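Local coordinates for T9SS C-terminal target domain-containing protein (Bacteroides cellulosilyticus, PDB 5JVK) that is a family 39 glycoside hydrolase of a gut symbiont that probably hydrolyses O-glycosidic bonds, acting as an endo-enzyme, at residues A[287-292]-A[336-341]. Residues are numbered along the deposited sequence; the frame is centred on the assembly and turned at random.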
loop_
_atom_site.group_PDB
_atom_site.type_symbol
_atom_site.label_atom_id
_atom_site.label_comp_id
_atom_site.label_asym_id
_atom_site.label_seq_id
_atom_site.Cartn_x
_atom_site.Cartn_y
_atom_site.Cartn_z
ATOM N N ILE A 287 -6.779 11.900 -3.124
ATOM C CA ILE A 287 -5.515 12.610 -3.339
ATOM C C ILE A 287 -4.378 11.621 -3.605
ATOM O O ILE A 287 -4.422 10.477 -3.150
ATOM C CB ILE A 287 -5.142 13.516 -2.143
ATOM C CG1 ILE A 287 -5.117 12.733 -0.824
ATOM C CG2 ILE A 287 -6.117 14.680 -2.045
ATOM C CD1 ILE A 287 -4.274 13.390 0.242
ATOM N N HIS A 288 -3.365 12.079 -4.338
ATOM C CA HIS A 288 -2.149 11.312 -4.614
ATOM C C HIS A 288 -0.945 12.082 -4.053
ATOM O O HIS A 288 -0.121 12.585 -4.821
ATOM C CB HIS A 288 -1.984 11.105 -6.129
ATOM C CG HIS A 288 -2.930 10.107 -6.725
ATOM N ND1 HIS A 288 -2.800 9.658 -8.020
ATOM C CD2 HIS A 288 -4.001 9.456 -6.211
ATOM C CE1 HIS A 288 -3.759 8.790 -8.284
ATOM N NE2 HIS A 288 -4.500 8.647 -7.202
ATOM N N PRO A 289 -0.832 12.185 -2.714
ATOM C CA PRO A 289 0.158 13.086 -2.118
ATOM C C PRO A 289 1.576 12.500 -2.102
ATOM O O PRO A 289 2.102 12.161 -1.041
ATOM C CB PRO A 289 -0.389 13.278 -0.701
ATOM C CG PRO A 289 -0.955 11.938 -0.378
ATOM C CD PRO A 289 -1.574 11.454 -1.669
ATOM N N TYR A 290 2.188 12.391 -3.276
ATOM C CA TYR A 290 3.545 11.859 -3.393
ATOM C C TYR A 290 4.548 12.841 -2.791
ATOM O O TYR A 290 4.571 14.013 -3.165
ATOM C CB TYR A 290 3.910 11.580 -4.857
ATOM C CG TYR A 290 3.314 10.307 -5.421
ATOM C CD1 TYR A 290 3.971 9.089 -5.271
ATOM C CD2 TYR A 290 2.104 10.318 -6.124
ATOM C CE1 TYR A 290 3.444 7.917 -5.793
ATOM C CE2 TYR A 290 1.570 9.149 -6.651
ATOM C CZ TYR A 290 2.246 7.950 -6.481
ATOM O OH TYR A 290 1.739 6.776 -6.988
ATOM N N MET A 291 5.368 12.350 -1.861
ATOM C CA MET A 291 6.423 13.139 -1.226
ATOM C C MET A 291 7.826 12.631 -1.568
ATOM O O MET A 291 8.812 13.127 -1.019
ATOM C CB MET A 291 6.228 13.113 0.285
ATOM C CG MET A 291 4.901 13.697 0.737
ATOM S SD MET A 291 4.389 13.043 2.330
ATOM C CE MET A 291 2.665 13.530 2.323
ATOM N N ALA A 292 7.923 11.672 -2.490
ATOM C CA ALA A 292 9.201 11.041 -2.825
ATOM C C ALA A 292 10.141 12.014 -3.558
ATOM O O ALA A 292 9.676 12.778 -4.406
ATOM C CB ALA A 292 8.970 9.801 -3.675
ATOM N N VAL A 336 -11.998 11.267 2.635
ATOM C CA VAL A 336 -10.763 11.545 1.902
ATOM C C VAL A 336 -10.004 10.237 1.731
ATOM O O VAL A 336 -9.603 9.624 2.714
ATOM C CB VAL A 336 -9.881 12.577 2.642
ATOM C CG1 VAL A 336 -8.612 12.879 1.851
ATOM C CG2 VAL A 336 -10.671 13.851 2.898
ATOM N N TRP A 337 -9.803 9.823 0.482
ATOM C CA TRP A 337 -9.155 8.552 0.163
ATOM C C TRP A 337 -7.770 8.792 -0.429
ATOM O O TRP A 337 -7.644 9.458 -1.450
ATOM C CB TRP A 337 -10.024 7.774 -0.822
ATOM C CG TRP A 337 -11.340 7.379 -0.236
ATOM C CD1 TRP A 337 -12.437 8.175 -0.071
ATOM C CD2 TRP A 337 -11.696 6.092 0.281
ATOM N NE1 TRP A 337 -13.458 7.461 0.513
ATOM C CE2 TRP A 337 -13.031 6.180 0.738
ATOM C CE3 TRP A 337 -11.020 4.871 0.398
ATOM C CZ2 TRP A 337 -13.703 5.092 1.303
ATOM C CZ3 TRP A 337 -11.690 3.788 0.963
ATOM C CH2 TRP A 337 -13.018 3.908 1.409
ATOM N N VAL A 338 -6.732 8.252 0.207
ATOM C CA VAL A 338 -5.363 8.393 -0.300
ATOM C C VAL A 338 -5.113 7.243 -1.279
ATOM O O VAL A 338 -4.494 6.234 -0.940
ATOM C CB VAL A 338 -4.333 8.434 0.851
ATOM C CG1 VAL A 338 -2.929 8.702 0.318
ATOM C CG2 VAL A 338 -4.739 9.490 1.876
ATOM N N THR A 339 -5.618 7.411 -2.498
ATOM C CA THR A 339 -5.672 6.321 -3.478
ATOM C C THR A 339 -4.332 5.990 -4.142
ATOM O O THR A 339 -4.203 4.935 -4.758
ATOM C CB THR A 339 -6.747 6.576 -4.557
ATOM O OG1 THR A 339 -6.468 7.796 -5.255
ATOM C CG2 THR A 339 -8.129 6.649 -3.916
ATOM N N GLU A 340 -3.347 6.880 -4.026
ATOM C CA GLU A 340 -1.949 6.530 -4.300
ATOM C C GLU A 340 -1.008 7.279 -3.361
ATOM O O GLU A 340 -1.127 8.490 -3.186
ATOM C CB GLU A 340 -1.539 6.854 -5.741
ATOM C CG GLU A 340 -2.229 6.047 -6.830
ATOM C CD GLU A 340 -1.684 6.334 -8.222
ATOM O OE1 GLU A 340 -0.591 6.933 -8.354
ATOM O OE2 GLU A 340 -2.365 5.967 -9.200
ATOM N N ILE A 341 -0.080 6.544 -2.759
ATOM C CA ILE A 341 1.096 7.139 -2.135
ATOM C C ILE A 341 2.207 6.096 -2.191
ATOM O O ILE A 341 1.940 4.905 -2.040
ATOM C CB ILE A 341 0.816 7.628 -0.694
ATOM C CG1 ILE A 341 2.031 8.378 -0.133
ATOM C CG2 ILE A 341 0.425 6.476 0.228
ATOM C CD1 ILE A 341 1.751 9.115 1.159
#
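Ile-287 N donates to Trp-337 O at 3.1 Å as the chain passes from strand 284-287 into a loop that runs on beside strand 335-341, the two directions 23° apart. Thr-339 N makes only a weak bond back to Ile-287 O. Beyond this link, His-288 lays its imidazole over Glu-340, whose CB sits 3.6 Å from the ring centroid and almost on the ring normal, while the carboxylate stacks within 21° of the ring plane. A flat imidazole suits this place because its edge is polar while its face accepts CH groups: NE2 gives its hydrogen to Thr-339 OG1 at 2.9 Å, practically in the ring plane, and ND1 bonds to Glu-223. The first torsion of Thr-339 sets OG1 between the backbone N and the carbonyl carbon, where it meets the imidazole edge; OG1 also bonds to Glu-219. With an alanine at His-288, Glu-340 would probably lose the ring stacked on it, and Thr-339 and Glu-223 the partner they share. Tyrosine is long enough to bring a hydroxyl to the same carboxylate: Tyr-290 OH donates to Glu-340 OE1 at 2.7 Å from the anti side, tilted out of the carboxylate plane, with ring and carboxylate nearly perpendicular (85°). Glu-340 OE2 forms a salt bridge with Arg-134, so the buried carboxylate is gripped at both oxygens. The rigid Pro-289 ring crosses Val-338 at about a right angle, CD (3.7 Å) and CG both meeting its CG1 methyl in a purely apolar contact. The arrangement joins neighbouring strands of a parallel (β/α)8 barrel, and a glutamate near the C-terminal end of the seventh strand is consistent with the nucleophile position of retaining clan A glycosidases.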